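Long-range contacts in molybdopterin biosynthesis moeA protein (Pyrococcus horikoshii, PDB 1WU2), which probably helps to insert molybdenum into molybdopterin in a late step of molybdenum cofactor biosynthesis: residues I281-F287 / A305-F310; Y299-F304 / S363-L369; Y343-Y349 / S372-I378. All blocks are in the same frame, centred on the assembly; numbering follows the deposited sequence.

Contact 1: residues I281-F287 / A305-F310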
# COMPACT_ATOMS: atom_id res chain seq x y z
N ILE A 281 -3.08 23.65 -10.98
CA ILE A 281 -2.61 22.32 -11.35
C ILE A 281 -2.90 21.97 -12.82
O ILE A 281 -3.80 22.53 -13.44
CB ILE A 281 -3.18 21.21 -10.41
CG1 ILE A 281 -4.66 20.95 -10.67
CG2 ILE A 281 -2.92 21.58 -8.95
CD1 ILE A 281 -5.17 19.66 -10.05
N LYS A 282 -2.12 21.03 -13.35
CA LYS A 282 -2.23 20.59 -14.74
C LYS A 282 -1.78 19.13 -14.84
O LYS A 282 -0.62 18.84 -14.55
CB LYS A 282 -1.37 21.46 -15.65
CG LYS A 282 -1.59 21.21 -17.15
CD LYS A 282 -0.44 21.77 -17.99
CE LYS A 282 -0.53 21.32 -19.45
NZ LYS A 282 0.65 20.50 -19.86
N PRO A 283 -2.67 18.20 -15.22
CA PRO A 283 -4.09 18.48 -15.49
C PRO A 283 -4.89 18.74 -14.22
O PRO A 283 -4.33 18.71 -13.12
CB PRO A 283 -4.57 17.18 -16.16
CG PRO A 283 -3.66 16.12 -15.63
CD PRO A 283 -2.33 16.78 -15.42
N GLY A 284 -6.19 19.01 -14.38
CA GLY A 284 -7.09 19.23 -13.25
C GLY A 284 -7.31 20.69 -12.90
O GLY A 284 -7.78 21.00 -11.81
N ARG A 285 -6.98 21.58 -13.84
CA ARG A 285 -7.06 23.04 -13.64
C ARG A 285 -8.43 23.54 -13.15
O ARG A 285 -8.48 24.31 -12.19
CB ARG A 285 -6.61 23.77 -14.92
CG ARG A 285 -7.39 25.03 -15.30
CD ARG A 285 -6.86 25.71 -16.55
NE ARG A 285 -7.70 26.83 -16.97
CZ ARG A 285 -7.34 27.79 -17.82
NH1 ARG A 285 -6.13 27.79 -18.38
NH2 ARG A 285 -8.20 28.76 -18.11
N PRO A 286 -9.54 23.13 -13.77
CA PRO A 286 -10.87 23.62 -13.38
C PRO A 286 -11.41 23.13 -12.02
O PRO A 286 -12.60 23.31 -11.76
CB PRO A 286 -11.78 23.13 -14.52
CG PRO A 286 -10.85 22.66 -15.61
CD PRO A 286 -9.62 22.19 -14.91
N PHE A 287 -10.57 22.54 -11.18
CA PHE A 287 -10.98 22.09 -9.85
C PHE A 287 -11.39 23.26 -8.96
O PHE A 287 -10.73 24.30 -8.94
CB PHE A 287 -9.86 21.28 -9.19
CG PHE A 287 -10.14 20.91 -7.76
CD1 PHE A 287 -10.93 19.81 -7.45
CD2 PHE A 287 -9.61 21.67 -6.72
CE1 PHE A 287 -11.18 19.47 -6.12
CE2 PHE A 287 -9.86 21.34 -5.40
CZ PHE A 287 -10.65 20.24 -5.10
N ALA A 305 -5.47 13.04 -10.83
CA ALA A 305 -4.57 14.08 -10.34
C ALA A 305 -5.26 14.95 -9.29
O ALA A 305 -4.65 15.34 -8.29
CB ALA A 305 -4.09 14.93 -11.49
N GLN A 306 -6.54 15.24 -9.50
CA GLN A 306 -7.31 16.02 -8.55
C GLN A 306 -7.54 15.25 -7.25
O GLN A 306 -7.60 15.85 -6.18
CB GLN A 306 -8.65 16.43 -9.15
CG GLN A 306 -8.53 17.59 -10.13
CD GLN A 306 -9.81 17.83 -10.92
OE1 GLN A 306 -10.75 17.04 -10.85
NE2 GLN A 306 -9.84 18.93 -11.67
N PHE A 307 -7.67 13.93 -7.34
CA PHE A 307 -7.90 13.11 -6.16
C PHE A 307 -6.63 13.04 -5.32
O PHE A 307 -6.68 13.24 -4.11
CB PHE A 307 -8.36 11.70 -6.53
CG PHE A 307 -8.59 10.82 -5.34
CD1 PHE A 307 -9.84 10.75 -4.74
CD2 PHE A 307 -7.55 10.09 -4.79
CE1 PHE A 307 -10.05 9.96 -3.62
CE2 PHE A 307 -7.75 9.30 -3.67
CZ PHE A 307 -8.99 9.24 -3.09
N ASN A 308 -5.50 12.77 -5.96
CA ASN A 308 -4.22 12.66 -5.26
C ASN A 308 -3.74 13.98 -4.66
O ASN A 308 -3.13 13.99 -3.59
CB ASN A 308 -3.16 12.08 -6.20
CG ASN A 308 -3.25 10.58 -6.32
OD1 ASN A 308 -2.79 9.85 -5.44
ND2 ASN A 308 -3.86 10.10 -7.40
N LEU A 309 -4.04 15.08 -5.34
CA LEU A 309 -3.55 16.40 -4.92
C LEU A 309 -4.46 17.08 -3.90
O LEU A 309 -4.02 17.98 -3.19
CB LEU A 309 -3.35 17.32 -6.13
CG LEU A 309 -2.20 16.94 -7.07
CD1 LEU A 309 -2.26 17.74 -8.35
CD2 LEU A 309 -0.85 17.14 -6.40
N PHE A 310 -5.72 16.66 -3.81
CA PHE A 310 -6.69 17.30 -2.93
C PHE A 310 -7.41 16.30 -2.04
O PHE A 310 -7.24 16.31 -0.82
CB PHE A 310 -7.71 18.10 -3.74
CG PHE A 310 -7.15 19.35 -4.35
CD1 PHE A 310 -7.02 19.47 -5.72
CD2 PHE A 310 -6.77 20.42 -3.55
CE1 PHE A 310 -6.51 20.63 -6.29
CE2 PHE A 310 -6.25 21.58 -4.12
CZ PHE A 310 -6.12 21.68 -5.48

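Contact 2: residues Y299-F304 / S363-L369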
# COMPACT_ATOMS: atom_id res chain seq x y z
N TYR A 299 -12.75 13.90 -16.84
CA TYR A 299 -11.86 13.04 -17.60
C TYR A 299 -10.94 12.27 -16.65
O TYR A 299 -10.31 12.88 -15.78
CB TYR A 299 -11.08 13.86 -18.64
CG TYR A 299 -11.93 14.17 -19.86
CD1 TYR A 299 -12.14 15.48 -20.28
CD2 TYR A 299 -12.55 13.14 -20.58
CE1 TYR A 299 -12.94 15.77 -21.39
CE2 TYR A 299 -13.34 13.41 -21.68
CZ TYR A 299 -13.54 14.72 -22.08
OH TYR A 299 -14.33 14.98 -23.18
N PRO A 300 -10.88 10.94 -16.79
CA PRO A 300 -10.20 10.08 -15.81
C PRO A 300 -8.80 10.52 -15.37
O PRO A 300 -8.53 10.52 -14.17
CB PRO A 300 -10.12 8.73 -16.54
CG PRO A 300 -11.28 8.73 -17.45
CD PRO A 300 -11.46 10.15 -17.89
N VAL A 301 -7.94 10.90 -16.31
CA VAL A 301 -6.59 11.32 -15.97
C VAL A 301 -6.63 12.55 -15.07
O VAL A 301 -5.89 12.64 -14.09
CB VAL A 301 -5.73 11.61 -17.23
CG1 VAL A 301 -4.36 12.14 -16.83
CG2 VAL A 301 -5.60 10.36 -18.09
N SER A 302 -7.50 13.49 -15.41
CA SER A 302 -7.66 14.72 -14.64
C SER A 302 -8.31 14.53 -13.26
O SER A 302 -7.96 15.24 -12.31
CB SER A 302 -8.48 15.72 -15.47
OG SER A 302 -8.62 16.96 -14.79
N VAL A 303 -9.24 13.59 -13.14
CA VAL A 303 -9.85 13.26 -11.85
C VAL A 303 -8.83 12.62 -10.90
O VAL A 303 -8.86 12.87 -9.70
CB VAL A 303 -11.06 12.30 -12.01
CG1 VAL A 303 -11.50 11.71 -10.67
CG2 VAL A 303 -12.21 13.02 -12.67
N PHE A 304 -7.94 11.81 -11.46
CA PHE A 304 -6.92 11.10 -10.69
C PHE A 304 -5.94 12.07 -10.05
O PHE A 304 -5.61 11.95 -8.87
CB PHE A 304 -6.17 10.12 -11.60
CG PHE A 304 -5.16 9.26 -10.88
CD1 PHE A 304 -5.55 8.07 -10.27
CD2 PHE A 304 -3.82 9.62 -10.85
CE1 PHE A 304 -4.62 7.27 -9.63
CE2 PHE A 304 -2.89 8.82 -10.21
CZ PHE A 304 -3.29 7.64 -9.59
N SER A 363 -7.72 13.43 -23.85
CA SER A 363 -9.18 13.32 -23.96
C SER A 363 -9.71 12.51 -22.79
O SER A 363 -10.75 11.86 -22.89
CB SER A 363 -9.56 12.65 -25.28
OG SER A 363 -10.95 12.33 -25.32
N GLY A 364 -9.00 12.58 -21.66
CA GLY A 364 -9.22 11.64 -20.57
C GLY A 364 -8.87 10.25 -21.05
O GLY A 364 -9.73 9.36 -21.06
N ILE A 365 -7.63 10.07 -21.47
CA ILE A 365 -7.20 8.77 -21.99
C ILE A 365 -6.49 7.94 -20.92
O ILE A 365 -5.29 8.07 -20.65
CB ILE A 365 -6.42 8.89 -23.33
CG1 ILE A 365 -5.19 9.81 -23.23
CG2 ILE A 365 -7.36 9.40 -24.42
CD1 ILE A 365 -4.55 10.05 -24.59
N LEU A 366 -7.31 7.06 -20.34
CA LEU A 366 -7.03 6.27 -19.15
C LEU A 366 -5.76 5.39 -19.14
O LEU A 366 -5.28 5.04 -18.06
CB LEU A 366 -8.26 5.38 -18.90
CG LEU A 366 -8.63 4.82 -17.52
CD1 LEU A 366 -8.22 3.37 -17.46
CD2 LEU A 366 -8.03 5.61 -16.36
N SER A 367 -5.23 5.04 -20.31
CA SER A 367 -4.11 4.09 -20.38
C SER A 367 -2.80 4.58 -19.76
O SER A 367 -1.98 3.77 -19.35
CB SER A 367 -3.85 3.65 -21.83
OG SER A 367 -3.49 4.76 -22.64
N SER A 368 -2.60 5.90 -19.71
CA SER A 368 -1.42 6.48 -19.06
C SER A 368 -1.45 6.28 -17.54
O SER A 368 -0.40 6.11 -16.91
CB SER A 368 -1.29 7.96 -19.41
OG SER A 368 -2.38 8.71 -18.90
N LEU A 369 -2.65 6.31 -16.97
CA LEU A 369 -2.87 5.91 -15.57
C LEU A 369 -2.50 4.45 -15.31
O LEU A 369 -1.97 4.13 -14.24
CB LEU A 369 -4.34 6.13 -15.18
CG LEU A 369 -4.70 7.35 -14.33
CD1 LEU A 369 -4.00 8.61 -14.81
CD2 LEU A 369 -6.21 7.53 -14.34
O HOH W 1 -12.21 14.64 -25.73

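Contact 3: residues Y343-Y349 / S372-I378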
# COMPACT_ATOMS: atom_id res chain seq x y z
N TYR A 343 1.30 24.03 -11.88
CA TYR A 343 1.78 22.98 -10.99
C TYR A 343 1.56 21.64 -11.68
O TYR A 343 0.42 21.18 -11.80
CB TYR A 343 1.02 23.05 -9.66
CG TYR A 343 1.64 22.27 -8.54
CD1 TYR A 343 1.31 20.93 -8.32
CD2 TYR A 343 2.54 22.87 -7.66
CE1 TYR A 343 1.88 20.22 -7.28
CE2 TYR A 343 3.11 22.17 -6.62
CZ TYR A 343 2.78 20.84 -6.43
OH TYR A 343 3.34 20.13 -5.40
N GLU A 344 2.64 21.02 -12.13
CA GLU A 344 2.57 19.82 -12.97
C GLU A 344 2.37 18.55 -12.15
O GLU A 344 3.16 18.24 -11.26
CB GLU A 344 3.85 19.65 -13.81
CG GLU A 344 4.49 20.92 -14.35
CD GLU A 344 3.63 21.64 -15.37
OE1 GLU A 344 2.66 21.04 -15.88
OE2 GLU A 344 3.94 22.82 -15.67
N PHE A 345 1.32 17.81 -12.47
CA PHE A 345 1.14 16.44 -12.00
C PHE A 345 1.63 15.53 -13.12
O PHE A 345 1.00 15.42 -14.16
CB PHE A 345 -0.34 16.18 -11.68
CG PHE A 345 -0.61 14.83 -11.07
CD1 PHE A 345 -0.96 13.75 -11.87
CD2 PHE A 345 -0.56 14.65 -9.69
CE1 PHE A 345 -1.24 12.51 -11.31
CE2 PHE A 345 -0.83 13.42 -9.12
CZ PHE A 345 -1.17 12.34 -9.94
N ILE A 346 2.78 14.91 -12.90
CA ILE A 346 3.46 14.12 -13.92
C ILE A 346 3.43 12.65 -13.54
O ILE A 346 3.90 12.28 -12.47
CB ILE A 346 4.93 14.59 -14.08
CG1 ILE A 346 4.99 16.07 -14.46
CG2 ILE A 346 5.66 13.72 -15.11
CD1 ILE A 346 4.25 16.43 -15.74
N LYS A 347 2.90 11.82 -14.43
CA LYS A 347 2.81 10.39 -14.19
C LYS A 347 4.17 9.73 -14.46
O LYS A 347 4.80 9.99 -15.48
CB LYS A 347 1.72 9.77 -15.06
CG LYS A 347 0.32 10.28 -14.73
CD LYS A 347 -0.66 10.11 -15.90
CE LYS A 347 -0.50 11.20 -16.95
NZ LYS A 347 -0.86 12.57 -16.44
N ILE A 348 4.59 8.88 -13.53
CA ILE A 348 5.90 8.24 -13.55
C ILE A 348 5.76 6.73 -13.42
O ILE A 348 4.95 6.27 -12.63
CB ILE A 348 6.72 8.75 -12.34
CG1 ILE A 348 6.96 10.27 -12.42
CG2 ILE A 348 8.04 7.98 -12.20
CD1 ILE A 348 7.78 10.73 -13.60
N TYR A 349 6.53 5.96 -14.18
CA TYR A 349 6.74 4.55 -13.85
C TYR A 349 8.10 4.40 -13.20
O TYR A 349 9.13 4.57 -13.85
CB TYR A 349 6.63 3.62 -15.06
CG TYR A 349 6.58 2.17 -14.64
CD1 TYR A 349 7.72 1.36 -14.68
CD2 TYR A 349 5.40 1.61 -14.17
CE1 TYR A 349 7.67 0.03 -14.27
CE2 TYR A 349 5.34 0.28 -13.76
CZ TYR A 349 6.47 -0.50 -13.82
OH TYR A 349 6.40 -1.82 -13.41
N SER A 372 1.43 3.87 -15.34
CA SER A 372 2.17 4.63 -14.34
C SER A 372 2.11 4.00 -12.95
O SER A 372 1.19 3.24 -12.63
CB SER A 372 1.65 6.08 -14.27
OG SER A 372 0.28 6.12 -13.96
N ASN A 373 3.10 4.35 -12.14
CA ASN A 373 3.37 3.76 -10.83
C ASN A 373 3.35 4.78 -9.70
O ASN A 373 3.37 4.42 -8.53
CB ASN A 373 4.80 3.19 -10.86
CG ASN A 373 4.89 1.82 -10.28
OD1 ASN A 373 3.90 1.28 -9.79
ND2 ASN A 373 6.08 1.24 -10.34
N ALA A 374 3.34 6.05 -10.06
CA ALA A 374 3.74 7.10 -9.15
C ALA A 374 3.47 8.45 -9.79
O ALA A 374 3.00 8.51 -10.92
CB ALA A 374 5.23 6.97 -8.82
N TYR A 375 3.75 9.52 -9.06
CA TYR A 375 3.71 10.84 -9.64
C TYR A 375 4.77 11.77 -9.09
O TYR A 375 5.26 11.60 -7.97
CB TYR A 375 2.31 11.46 -9.52
CG TYR A 375 1.80 11.70 -8.12
CD1 TYR A 375 1.96 12.95 -7.51
CD2 TYR A 375 1.12 10.71 -7.42
CE1 TYR A 375 1.46 13.19 -6.23
CE2 TYR A 375 0.62 10.94 -6.14
CZ TYR A 375 0.80 12.18 -5.55
OH TYR A 375 0.31 12.42 -4.29
N LEU A 376 5.12 12.75 -9.91
CA LEU A 376 6.08 13.78 -9.57
C LEU A 376 5.35 15.12 -9.62
O LEU A 376 4.54 15.36 -10.51
CB LEU A 376 7.23 13.77 -10.58
CG LEU A 376 8.12 15.00 -10.65
CD1 LEU A 376 8.92 15.15 -9.38
CD2 LEU A 376 9.04 14.90 -11.85
N GLU A 377 5.64 15.99 -8.66
CA GLU A 377 5.05 17.32 -8.64
C GLU A 377 6.13 18.35 -8.94
O GLU A 377 7.18 18.37 -8.30
CB GLU A 377 4.42 17.59 -7.28
CG GLU A 377 3.18 16.75 -7.00
CD GLU A 377 2.85 16.67 -5.53
OE1 GLU A 377 2.26 17.64 -4.99
OE2 GLU A 377 3.19 15.65 -4.90
N ILE A 378 5.86 19.20 -9.92
CA ILE A 378 6.76 20.29 -10.31
C ILE A 378 6.07 21.61 -9.97
O ILE A 378 5.05 21.94 -10.57
CB ILE A 378 7.08 20.21 -11.81
CG1 ILE A 378 7.60 18.81 -12.18
CG2 ILE A 378 8.09 21.29 -12.20
CD1 ILE A 378 7.75 18.57 -13.67
O HOH W 2 5.33 -1.35 -10.37

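Contact 1: residues I281-F287 / A305-F310
F287 lays its ring over that of F310 in an offset stack, with the centroids 4.0 Å apart and the planes only 13° from parallel. F287 is the last residue of a type I beta turn that begins at G284, and the stack fastens this turn to helix 300-319 within the probable molybdopterin-binding domain. CE2 of F287 stands over the centre of the F310 ring. With CG of F287 anti to the backbone N (chi1 173°), the ring runs past the Q306 side chain, which slides by in the opposite direction, and on to its stacking partner. Y10 meets the F310 ring edge-to-face.

Q306 suits its place because a long, extended amide can bring a neutral donor from the helix to a buried carbonyl. Its NE2 bonds to G284 O at 2.9 Å and nearly straight (168°), approaching from above the carbonyl plane. F287 N reaches the same oxygen, 3.2 Å from G284 O, from the same face, so two donors hold the start of the turn. G284 has a positive phi, and a CB there would run into Q306 CG and I281 CD1 and against the carbonyl oxygen of P283. P283, with a cis peptide bond before it, rests near A305. I281, branched and apolar, packs beside the amide chain: its CD1 touches Q306 CG and meets L309 CD1 tip to tip at 3.9 Å. The same I281 CD1 lies at the edge of the F310 ring, 4.1 Å from CE1.

Contact 2: residues Y299-F304 / S363-L369
S363 OG holds a water at 2.7 Å, and the same water makes a weak, 3.3 Å bond to Y299 OH, so the two hydroxyls are bridged across the contact. Below its hydroxyl, the Y299 ring lies against the backbone of the loop, with S363 C over one face, toward the rim, and S363 O 3.2 Å from CD2. The flat ring suits a flat peptide, and G364 allows the approach: its CA comes within 3.5 Å of Y299 CB, where a CB on G364 would strike Y299 CD2 and P300 CD. With an alanine in place of Y299, the S363-G364 peptide would probably lose its aromatic cover and the water its weak bond to the phenol.

Y299 is the N-cap of helix 300-319, and P300, whose ring fits a first helical turn, puts its CB 3.8 Å from L366 CD2. V301 CG2, set beside its backbone N by a chi1 of 176°, comes 3.4 Å from I365 O, an oxygen that S368 OG also meets in a weak bond. L369 makes contacts with both V301 and F304. Its CG sits over the F304 face in a CH-pi contact, 4.3 Å from the ring centroid and 22° off the normal, while CD2 packs on F304 CB and CD1 lies 4.0 Å from V301 CG2. In the second subunit, M168 packs on L366 and D147 bonds to S367 OG.

No direct hydrogen bond joins the two segments, so helix 300-319 and the C-terminal region adhere here through apolar packing and carbon contacts with backbone carbonyls, with one water bridge that is weak on the Y299 side.

Contact 3: residues Y343-Y349 / S372-I378
Y375 can be followed outward from a CB that already touches F345, lying over one face of that ring 3.6 Å from CZ. Its CG stands between the backbone N and the carbonyl carbon (chi1 63°), which turns one face of the tyrosine ring to F345 CE2. CG and CD1 then meet F345 CE2, both at 3.3 Å; farther out, CE1 and CZ pass the same atom at longer range. The two rings form an offset stack with planes 28° apart, and the tyrosine OH is hydrogen-bonded to K312 NZ of helix 300-319.

On the same face E377 accepts a 2.7 Å hydrogen bond from Y343 OH to its OE1, which is met from above the carboxylate plane. An acid suits this spot as the acceptor for a buried phenol. The opposite face, which also carries E344, is otherwise aliphatic: I346 CG1 touches I378 CD1 at 3.8 Å, and I348 CG1 packs on L376 CB.

At the far end the N373 amide lies almost parallel to the Y349 ring, 7° between planes, with ND2 over one face. ND2 also bonds to Y350 O and to a water 2.7 Å away that also bonds Y349 OH.

Paired backbone bonds join E344 with I378 and I346 with L376. The regular pattern then breaks, since N373 and A374 both face I348 and N373 N bonds to I348 O at 2.7 Å. This is a classic beta bulge in an antiparallel pair, part of a mixed sheet built mostly from the C-terminal region.

All three contacts are largely buried, but contacts 2 and 3 also reach the second subunit, which leaves contact 1 untouched. Contacts 1 and 2 share helix 300-319: contact 1 ties it to a turn of its own domain through an aromatic stack and one side-chain amide bond, whereas contact 2 fixes its first turn to the C-terminal region. Contact 3 lies within that region and depends on largely regular backbone bonding, which contact 2 lacks across its segments. Strand 281-282 runs alongside strand 343-351, with K282 probably hydrogen-bonded to Y343 and F345, connecting contacts 1 and 3. F345 touches both A305 and F304, and K347 packs on V301 and L369, so the helix rests on this sheet.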